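Local structure of putative sugar ABC transporter, substrate-binding protein (Clostridium phytofermentans, 4WZZ) at residues 66-71 with 294-299; 151-156 with 349-354; 155-160 with 300-305. The protein binds L-rhamnose in the cleft between its two lobes and probably delivers the sugar to an ABC transporter for uptake. All blocks are in the same frame, centred on the assembly; numbering follows the deposited sequence.

Interaction 1 (66-71 with 294-299). With RAM (alpha-L-rhamnopyranose), chain B.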
loop_
_atom_site.group_PDB
_atom_site.type_symbol
_atom_site.label_atom_id
_atom_site.label_comp_id
_atom_site.label_asym_id
_atom_site.label_seq_id
_atom_site.Cartn_x
_atom_site.Cartn_y
_atom_site.Cartn_z
ATOM N N ASN A 66 -0.904 -11.836 -4.452
ATOM C CA ASN A 66 -1.086 -10.405 -4.750
ATOM C C ASN A 66 0.125 -9.865 -5.502
ATOM O O ASN A 66 1.212 -9.730 -4.945
ATOM C CB ASN A 66 -1.273 -9.615 -3.444
ATOM C CG ASN A 66 -1.482 -8.142 -3.687
ATOM O OD1 ASN A 66 -1.308 -7.661 -4.805
ATOM N ND2 ASN A 66 -1.845 -7.413 -2.638
ATOM N N PRO A 67 -0.024 -9.581 -6.791
ATOM C CA PRO A 67 1.121 -9.141 -7.585
ATOM C C PRO A 67 1.810 -7.891 -7.049
ATOM O O PRO A 67 3.024 -7.749 -7.239
ATOM C CB PRO A 67 0.515 -8.897 -8.985
ATOM C CG PRO A 67 -0.736 -9.660 -9.002
ATOM C CD PRO A 67 -1.238 -9.778 -7.607
ATOM N N TYR A 68 1.055 -7.003 -6.396
ATOM C CA TYR A 68 1.650 -5.809 -5.813
ATOM C C TYR A 68 2.707 -6.225 -4.789
ATOM O O TYR A 68 3.814 -5.684 -4.757
ATOM C CB TYR A 68 0.571 -4.946 -5.168
ATOM C CG TYR A 68 1.104 -3.833 -4.316
ATOM C CD1 TYR A 68 1.519 -4.073 -3.015
ATOM C CD2 TYR A 68 1.199 -2.533 -4.802
ATOM C CE1 TYR A 68 2.016 -3.051 -2.214
ATOM C CE2 TYR A 68 1.713 -1.510 -4.008
ATOM C CZ TYR A 68 2.114 -1.778 -2.720
ATOM O OH TYR A 68 2.617 -0.759 -1.932
ATOM N N ASN A 69 2.378 -7.216 -3.976
ATOM C CA ASN A 69 3.308 -7.666 -2.940
ATOM C C ASN A 69 4.544 -8.332 -3.537
ATOM O O ASN A 69 5.645 -8.240 -2.991
ATOM C CB ASN A 69 2.632 -8.649 -1.985
ATOM C CG ASN A 69 1.554 -7.999 -1.128
ATOM O OD1 ASN A 69 1.529 -6.786 -0.960
ATOM N ND2 ASN A 69 0.660 -8.804 -0.588
ATOM N N GLN A 70 4.361 -9.030 -4.647
ATOM C CA GLN A 70 5.501 -9.649 -5.319
ATOM C C GLN A 70 6.463 -8.615 -5.904
ATOM O O GLN A 70 7.687 -8.825 -5.920
ATOM C CB GLN A 70 4.988 -10.616 -6.386
ATOM C CG GLN A 70 4.293 -11.769 -5.728
ATOM C CD GLN A 70 3.435 -12.598 -6.684
ATOM O OE1 GLN A 70 3.884 -12.981 -7.759
ATOM N NE2 GLN A 70 2.200 -12.884 -6.279
ATOM N N LYS A 71 5.925 -7.504 -6.400
ATOM C CA LYS A 71 6.776 -6.459 -6.965
ATOM C C LYS A 71 7.534 -5.755 -5.846
ATOM O O LYS A 71 8.698 -5.395 -6.006
ATOM C CB LYS A 71 5.952 -5.473 -7.799
ATOM C CG LYS A 71 5.445 -6.143 -9.105
ATOM C CD LYS A 71 4.408 -5.350 -9.815
ATOM C CE LYS A 71 3.655 -6.200 -10.872
ATOM N NZ LYS A 71 4.576 -6.938 -11.788
HETATM N N MSE A 294 -6.793 6.468 -11.825
HETATM C CA MSE A 294 -6.537 5.962 -10.474
HETATM C C MSE A 294 -5.112 6.356 -10.095
HETATM O O MSE A 294 -4.451 7.094 -10.835
HETATM C CB MSE A 294 -6.769 4.456 -10.423
HETATM C CG MSE A 294 -5.997 3.671 -11.439
HETATM SE SE MSE A 294 -4.234 3.218 -10.740
HETATM C CE MSE A 294 -3.642 2.006 -12.230
ATOM N N PHE A 295 -4.648 5.914 -8.930
ATOM C CA PHE A 295 -3.341 6.327 -8.432
ATOM C C PHE A 295 -2.553 5.156 -7.893
ATOM O O PHE A 295 -3.106 4.176 -7.408
ATOM C CB PHE A 295 -3.501 7.349 -7.291
ATOM C CG PHE A 295 -4.324 8.537 -7.671
ATOM C CD1 PHE A 295 -5.704 8.471 -7.629
ATOM C CD2 PHE A 295 -3.724 9.714 -8.087
ATOM C CE1 PHE A 295 -6.470 9.542 -8.010
ATOM C CE2 PHE A 295 -4.512 10.794 -8.453
ATOM C CZ PHE A 295 -5.863 10.693 -8.419
ATOM N N LEU A 296 -1.236 5.282 -7.937
ATOM C CA LEU A 296 -0.397 4.394 -7.147
ATOM C C LEU A 296 0.954 5.068 -6.969
ATOM O O LEU A 296 1.009 6.286 -6.742
ATOM C CB LEU A 296 -0.311 2.991 -7.785
ATOM C CG LEU A 296 -0.000 1.861 -6.783
ATOM C CD1 LEU A 296 -1.225 1.524 -5.941
ATOM C CD2 LEU A 296 0.539 0.612 -7.502
ATOM N N TRP A 297 2.016 4.280 -7.083
ATOM C CA TRP A 297 3.402 4.631 -6.762
ATOM C C TRP A 297 4.151 3.395 -7.218
ATOM O O TRP A 297 3.526 2.395 -7.558
ATOM C CB TRP A 297 3.614 4.880 -5.244
ATOM C CG TRP A 297 3.124 3.736 -4.463
ATOM C CD1 TRP A 297 3.754 2.559 -4.236
ATOM C CD2 TRP A 297 1.833 3.633 -3.866
ATOM N NE1 TRP A 297 2.943 1.720 -3.512
ATOM C CE2 TRP A 297 1.746 2.355 -3.283
ATOM C CE3 TRP A 297 0.751 4.502 -3.762
ATOM C CZ2 TRP A 297 0.603 1.922 -2.602
ATOM C CZ3 TRP A 297 -0.368 4.080 -3.074
ATOM C CH2 TRP A 297 -0.441 2.796 -2.517
ATOM N N ASN A 298 5.479 3.428 -7.232
ATOM C CA ASN A 298 6.214 2.291 -7.740
ATOM C C ASN A 298 6.502 1.295 -6.621
ATOM O O ASN A 298 7.321 1.579 -5.745
ATOM C CB ASN A 298 7.520 2.759 -8.405
ATOM C CG ASN A 298 8.260 1.637 -9.101
ATOM O OD1 ASN A 298 8.218 0.487 -8.675
ATOM N ND2 ASN A 298 8.978 1.973 -10.177
ATOM N N PRO A 299 5.834 0.129 -6.647
ATOM C CA PRO A 299 6.025 -0.831 -5.546
ATOM C C PRO A 299 7.429 -1.425 -5.511
ATOM O O PRO A 299 7.915 -1.843 -4.456
ATOM C CB PRO A 299 4.983 -1.913 -5.817
ATOM C CG PRO A 299 4.755 -1.842 -7.302
ATOM C CD PRO A 299 4.928 -0.394 -7.692
HETATM C C1 RAM B . -2.775 -3.970 -1.978
HETATM C C2 RAM B . -2.189 -4.088 -0.576
HETATM C C3 RAM B . -1.122 -3.029 -0.298
HETATM C C4 RAM B . -1.604 -1.642 -0.710
HETATM C C5 RAM B . -2.131 -1.664 -2.144
HETATM C C6 RAM B . -2.714 -0.321 -2.552
HETATM O O1 RAM B . -1.821 -4.375 -2.896
HETATM O O2 RAM B . -3.268 -3.963 0.299
HETATM O O3 RAM B . -0.805 -3.112 1.089
HETATM O O4 RAM B . -0.541 -0.714 -0.592
HETATM O O5 RAM B . -3.132 -2.635 -2.294
#

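Interaction 2 (151-156 with 349-354)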
loop_
_atom_site.group_PDB
_atom_site.type_symbol
_atom_site.label_atom_id
_atom_site.label_comp_id
_atom_site.label_asym_id
_atom_site.label_seq_id
_atom_site.Cartn_x
_atom_site.Cartn_y
_atom_site.Cartn_z
ATOM N N ARG A 151 8.573 -1.054 15.734
ATOM C CA ARG A 151 9.449 -0.779 14.594
ATOM C C ARG A 151 10.461 0.315 14.907
ATOM O O ARG A 151 10.290 1.072 15.860
ATOM C CB ARG A 151 8.607 -0.312 13.396
ATOM C CG ARG A 151 8.123 1.123 13.552
ATOM C CD ARG A 151 7.247 1.564 12.415
ATOM N NE ARG A 151 7.083 3.025 12.376
ATOM C CZ ARG A 151 5.934 3.676 12.567
ATOM N NH1 ARG A 151 4.809 3.039 12.871
ATOM N NH2 ARG A 151 5.910 4.996 12.459
ATOM N N LYS A 152 11.513 0.405 14.102
ATOM C CA LYS A 152 12.442 1.519 14.220
ATOM C C LYS A 152 12.046 2.636 13.252
ATOM O O LYS A 152 12.333 3.807 13.509
ATOM C CB LYS A 152 13.886 1.053 14.002
ATOM C CG LYS A 152 14.410 0.258 15.172
ATOM C CD LYS A 152 15.858 -0.114 14.966
ATOM C CE LYS A 152 16.534 -0.476 16.263
ATOM N NZ LYS A 152 17.814 -1.196 15.997
ATOM N N VAL A 153 11.358 2.283 12.165
ATOM C CA VAL A 153 10.927 3.269 11.182
ATOM C C VAL A 153 9.912 2.638 10.229
ATOM O O VAL A 153 9.910 1.426 10.062
ATOM C CB VAL A 153 12.116 3.824 10.375
ATOM C CG1 VAL A 153 12.739 2.739 9.474
ATOM C CG2 VAL A 153 11.703 5.077 9.590
ATOM N N PHE A 154 9.058 3.472 9.639
ATOM C CA PHE A 154 8.085 3.034 8.621
ATOM C C PHE A 154 8.449 3.638 7.282
ATOM O O PHE A 154 8.775 4.826 7.186
ATOM C CB PHE A 154 6.670 3.472 9.007
ATOM C CG PHE A 154 5.613 3.085 7.998
ATOM C CD1 PHE A 154 5.449 1.765 7.643
ATOM C CD2 PHE A 154 4.772 4.043 7.427
ATOM C CE1 PHE A 154 4.498 1.378 6.732
ATOM C CE2 PHE A 154 3.820 3.653 6.507
ATOM C CZ PHE A 154 3.687 2.313 6.163
ATOM N N VAL A 155 8.419 2.820 6.241
ATOM C CA VAL A 155 8.689 3.301 4.894
ATOM C C VAL A 155 7.354 3.381 4.198
ATOM O O VAL A 155 6.733 2.356 3.903
ATOM C CB VAL A 155 9.668 2.409 4.120
ATOM C CG1 VAL A 155 9.938 2.999 2.746
ATOM C CG2 VAL A 155 10.965 2.277 4.890
ATOM N N ASN A 156 6.917 4.617 3.955
ATOM C CA ASN A 156 5.566 4.912 3.436
ATOM C C ASN A 156 5.653 5.279 1.959
ATOM O O ASN A 156 6.500 6.096 1.557
ATOM C CB ASN A 156 4.973 6.097 4.226
ATOM C CG ASN A 156 3.459 6.136 4.207
ATOM O OD1 ASN A 156 2.811 5.464 3.405
ATOM N ND2 ASN A 156 2.874 6.955 5.095
ATOM N N THR A 349 8.119 7.163 13.471
ATOM C CA THR A 349 8.825 7.911 12.461
ATOM C C THR A 349 8.573 7.213 11.140
ATOM O O THR A 349 8.195 6.043 11.114
ATOM C CB THR A 349 10.331 7.953 12.707
ATOM O OG1 THR A 349 10.869 6.625 12.702
ATOM C CG2 THR A 349 10.645 8.620 14.052
ATOM N N GLU A 350 8.815 7.938 10.058
ATOM C CA GLU A 350 8.608 7.394 8.740
ATOM C C GLU A 350 9.516 8.079 7.717
ATOM O O GLU A 350 10.063 9.168 7.942
ATOM C CB GLU A 350 7.131 7.507 8.351
ATOM C CG GLU A 350 6.700 8.902 7.963
ATOM C CD GLU A 350 5.214 9.008 7.633
ATOM O OE1 GLU A 350 4.568 7.994 7.262
ATOM O OE2 GLU A 350 4.692 10.131 7.765
ATOM N N ILE A 351 9.716 7.367 6.622
ATOM C CA ILE A 351 10.387 7.853 5.432
ATOM C C ILE A 351 9.338 7.774 4.333
ATOM O O ILE A 351 8.741 6.721 4.146
ATOM C CB ILE A 351 11.561 6.920 5.080
ATOM C CG1 ILE A 351 12.622 6.966 6.191
ATOM C CG2 ILE A 351 12.186 7.290 3.746
ATOM C CD1 ILE A 351 13.509 5.746 6.210
ATOM N N ILE A 352 9.137 8.861 3.595
ATOM C CA ILE A 352 8.112 8.899 2.568
ATOM C C ILE A 352 8.768 8.776 1.199
ATOM O O ILE A 352 9.573 9.625 0.815
ATOM C CB ILE A 352 7.273 10.186 2.644
ATOM C CG1 ILE A 352 6.529 10.260 3.985
ATOM C CG2 ILE A 352 6.286 10.220 1.479
ATOM C CD1 ILE A 352 5.733 11.535 4.200
ATOM N N LEU A 353 8.413 7.718 0.468
ATOM C CA LEU A 353 9.006 7.392 -0.819
ATOM C C LEU A 353 8.895 8.510 -1.830
ATOM O O LEU A 353 9.869 8.865 -2.476
ATOM C CB LEU A 353 8.347 6.128 -1.405
ATOM C CG LEU A 353 8.685 5.715 -2.839
ATOM C CD1 LEU A 353 10.131 5.218 -2.965
ATOM C CD2 LEU A 353 7.744 4.604 -3.281
ATOM N N GLY A 354 7.689 9.054 -1.976
ATOM C CA GLY A 354 7.395 10.008 -3.028
ATOM C C GLY A 354 5.942 10.432 -2.959
ATOM O O GLY A 354 5.268 10.137 -1.985
HETATM O O HOH W 1 9.254 4.555 13.662
#

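Interaction 3 (155-160 with 300-305)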
loop_
_atom_site.group_PDB
_atom_site.type_symbol
_atom_site.label_atom_id
_atom_site.label_comp_id
_atom_site.label_asym_id
_atom_site.label_seq_id
_atom_site.Cartn_x
_atom_site.Cartn_y
_atom_site.Cartn_z
ATOM N N VAL A 155 8.419 2.820 6.241
ATOM C CA VAL A 155 8.689 3.301 4.894
ATOM C C VAL A 155 7.354 3.381 4.198
ATOM O O VAL A 155 6.733 2.356 3.903
ATOM C CB VAL A 155 9.668 2.409 4.120
ATOM C CG1 VAL A 155 9.938 2.999 2.746
ATOM C CG2 VAL A 155 10.965 2.277 4.890
ATOM N N ASN A 156 6.917 4.617 3.955
ATOM C CA ASN A 156 5.566 4.912 3.436
ATOM C C ASN A 156 5.653 5.279 1.959
ATOM O O ASN A 156 6.500 6.096 1.557
ATOM C CB ASN A 156 4.973 6.097 4.226
ATOM C CG ASN A 156 3.459 6.136 4.207
ATOM O OD1 ASN A 156 2.811 5.464 3.405
ATOM N ND2 ASN A 156 2.874 6.955 5.095
ATOM N N GLN A 157 4.803 4.643 1.140
ATOM C CA GLN A 157 4.770 4.855 -0.307
ATOM C C GLN A 157 4.466 6.292 -0.698
ATOM O O GLN A 157 4.933 6.784 -1.715
ATOM C CB GLN A 157 3.722 3.933 -0.936
ATOM C CG GLN A 157 2.405 3.833 -0.155
ATOM C CD GLN A 157 2.353 2.638 0.748
ATOM O OE1 GLN A 157 3.138 2.536 1.688
ATOM N NE2 GLN A 157 1.453 1.713 0.467
ATOM N N ALA A 158 3.662 6.967 0.107
ATOM C CA ALA A 158 3.288 8.353 -0.173
ATOM C C ALA A 158 2.734 8.929 1.103
ATOM O O ALA A 158 2.421 8.190 2.027
ATOM C CB ALA A 158 2.259 8.424 -1.300
ATOM N N GLY A 159 2.625 10.252 1.198
ATOM C CA GLY A 159 1.967 10.823 2.351
ATOM C C GLY A 159 0.536 10.292 2.467
ATOM O O GLY A 159 -0.225 10.265 1.499
ATOM N N THR A 160 0.153 9.880 3.668
ATOM C CA THR A 160 -1.201 9.372 3.893
ATOM C C THR A 160 -2.245 10.379 3.411
ATOM O O THR A 160 -3.204 10.053 2.706
ATOM C CB THR A 160 -1.405 9.052 5.364
ATOM O OG1 THR A 160 -0.424 8.089 5.777
ATOM C CG2 THR A 160 -2.780 8.496 5.593
ATOM N N ILE A 300 8.069 -1.491 -6.672
ATOM C CA ILE A 300 9.432 -1.988 -6.746
ATOM C C ILE A 300 10.368 -1.019 -6.017
ATOM O O ILE A 300 11.208 -1.412 -5.209
ATOM C CB ILE A 300 9.889 -2.164 -8.201
ATOM C CG1 ILE A 300 8.945 -3.119 -8.927
ATOM C CG2 ILE A 300 11.311 -2.678 -8.245
ATOM C CD1 ILE A 300 9.196 -3.215 -10.397
ATOM N N GLN A 301 10.201 0.270 -6.293
ATOM C CA GLN A 301 10.991 1.281 -5.620
ATOM C C GLN A 301 10.659 1.383 -4.135
ATOM O O GLN A 301 11.552 1.686 -3.322
ATOM C CB GLN A 301 10.823 2.639 -6.311
ATOM C CG GLN A 301 11.445 2.648 -7.699
ATOM C CD GLN A 301 11.324 3.979 -8.410
ATOM O OE1 GLN A 301 10.336 4.678 -8.269
ATOM N NE2 GLN A 301 12.323 4.312 -9.214
ATOM N N LEU A 302 9.407 1.100 -3.756
ATOM C CA LEU A 302 9.053 1.050 -2.340
ATOM C C LEU A 302 9.916 -0.033 -1.707
ATOM O O LEU A 302 10.518 0.161 -0.641
ATOM C CB LEU A 302 7.579 0.738 -2.134
ATOM C CG LEU A 302 7.161 0.552 -0.673
ATOM C CD1 LEU A 302 7.415 1.834 0.129
ATOM C CD2 LEU A 302 5.692 0.152 -0.522
ATOM N N GLY A 303 9.996 -1.174 -2.381
ATOM C CA GLY A 303 10.838 -2.256 -1.900
ATOM C C GLY A 303 12.300 -1.865 -1.886
ATOM O O GLY A 303 13.013 -2.173 -0.922
ATOM N N ASN A 304 12.756 -1.206 -2.959
ATOM C CA ASN A 304 14.140 -0.730 -3.030
ATOM C C ASN A 304 14.474 0.132 -1.816
ATOM O O ASN A 304 15.503 -0.054 -1.172
ATOM C CB ASN A 304 14.406 0.154 -4.255
ATOM C CG ASN A 304 14.290 -0.553 -5.594
ATOM O OD1 ASN A 304 14.141 0.134 -6.607
ATOM N ND2 ASN A 304 14.400 -1.878 -5.637
ATOM N N LEU A 305 13.624 1.120 -1.538
ATOM C CA LEU A 305 13.932 2.106 -0.494
ATOM C C LEU A 305 13.923 1.434 0.866
ATOM O O LEU A 305 14.761 1.716 1.721
ATOM C CB LEU A 305 12.900 3.238 -0.526
ATOM C CG LEU A 305 13.062 4.279 0.573
ATOM C CD1 LEU A 305 14.423 4.930 0.503
ATOM C CD2 LEU A 305 11.961 5.314 0.459
#

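Interaction 1 (66-71 with 294-299)
The phenol ring of Tyr68 lies between Pro299, whose CB sits over one face, and the bound rhamnose, whose C4 and C5 lie over the other. At the ring's edge are Trp297 NE1 and, in apolar contact, CD2 of Leu296. The indole is turned almost square to this ring, the planes 89° apart, and the two meet rim to rim. CG of Leu296 covers one face of the indole, while the indole edge carries Tyr68 OH and the sugar's O4. Pro299 CB stands 4.2 Å from the Tyr68 ring centroid, a CH-pi contact, and Lys71 CB packs beside Pro299 CG.

Trp297 has CG between its backbone N and carbonyl carbon (chi1 53°), which helps bring NE1 to Tyr68 OH; it donates over 3.0 Å, in the indole plane but bent to 144° at the hydrogen. Asn66 OD1 accepts from Tyr68 N, capping helix 67-82, and ND2 gives a straight bond of 3.0 Å to the sugar's O1. Bonds to Trp297 NE1 and to Asp143, which also binds the sugar, should hold the Tyr68 hydroxyl end in place, while Pro299 and rhamnose limit the ring's turning; the packing thus offers the sugar a firm apolar face.

Interaction 2 (151-156 with 349-354)
Phe154, Val155 and Asn156 pair in parallel register with Glu350, Ile351 and Ile352, the short strands inclined at 32°. The main-chain bonds come from Phe154 and Asn156, while the backbone of Val155 turns to Ser141 and Asp143. Phe154 brackets Glu350, giving its N-H to Thr349 O and taking that of Ile351 at its O. Two residues on, Asn156 brackets Ile352 in the same way: its N donates to Ile351 O at 2.8 Å, and its O accepts from Leu353 N at 2.7 Å. Glu350 CA adds a CA-H...O contact to Phe154 O.

In the periplasmic binding protein fold this pairing lies within the sheet of one lobe. Strand 154-156 runs between 138-142 and 349-352, so a piece from late in the chain extends a sheet begun near its start.

Side-chain hydrogen bonds add to the main-chain ones. Arg151 NH2 reaches Thr349 O at 2.9 Å, from the face of that carbonyl's plane opposite to Phe154 N, so one oxygen holds two donors. CB of Phe154 lies over a face of the guanidinium, whose NH1 has Asp346 and the carbonyl of Thr146 as further partners. A water accepts from Thr349 N and, weakly, from Arg151 NE. Asn156 ND2 donates to Glu350 OE1 at 2.9 Å on the syn side of the carboxylate. Glu350 has CG between its backbone N and carbonyl carbon (chi1 76°), and the extended chain projects out from the strand on the face shared with Phe154 and Asn156, where OE1 also meets the Phe154 ring edge.

Apolar contacts occupy the face bearing Val155 and Ile351, opposite Phe154, Glu350 and Asn156. Here Ile351 CD1 packs 3.9 Å from Val153 CG2 and more loosely against Val155 CG2. Helix 299-315 covers this side, with Leu305 touching Ile351 and Leu353.

Interaction 3 (155-160 with 300-305)
Gln157 and Leu302 bring the two backbones closest, their CA atoms 6.1 Å apart, where the chain leaves strand 154-156 and passes the first turns of helix 299-315. This is helix-on-sheet packing of the alpha/beta type in a periplasmic binding protein lobe. The helix is regular here, with Asn304 N bonded to Ile300 O and Leu305 N to Gln301 O, so that Leu302 and Leu305, three residues apart, are brought to the same side.

Val155 meets both leucines through a single methyl. Its CG1, anti to the backbone N (chi1 -178°), stands 3.8 Å from Leu302 CD1 and equally 3.8 Å from Leu305 CD2, bridging the two residues. Val155 and Leu302 lie alongside each other, pointing opposite ways, whereas Leu305 comes in at a slant. Leu302 CD1 also lies against the main chain, 4.0 Å from Gln157 N; this amide is buried here and has no polar partner in the model.

Gln157 belongs to the rhamnose pocket. Its side chain bends sharply at the second torsion (chi2 -96°), and NE2 donates to Asp143, which itself hydrogen-bonds the sugar, so the helix packs behind a residue of the binding site. Leu302 is also in touch with Tyr68, another residue lining that site. The glutamine's amide is approached by Leu302 CD2, 4.1 Å from Gln157 OE1.

Overall arrangement
The three contacts run from the sugar-binding cleft into the sheet of one lobe: the centres of interactions 1 and 3 are about 10 Å apart, those of 3 and 2 about 8 Å, and those of 1 and 2 about 17 Å. Interactions 2 and 3 share Val155 and Asn156 on strand 154-156, which pairs with 349-352 and packs on helix 299-315. That helix follows strand 294-296, tying interaction 3 to interaction 1. Along the chain the segments come in the order 66-71, 151-156 with the overlapping 155-160, 294-299, 300-305 and 349-354. Segments 66-71, 155-160 and 294-299 supply pocket residues, Trp297 packing against Gln157, whereas 349-354 joins through the sheet and its helix.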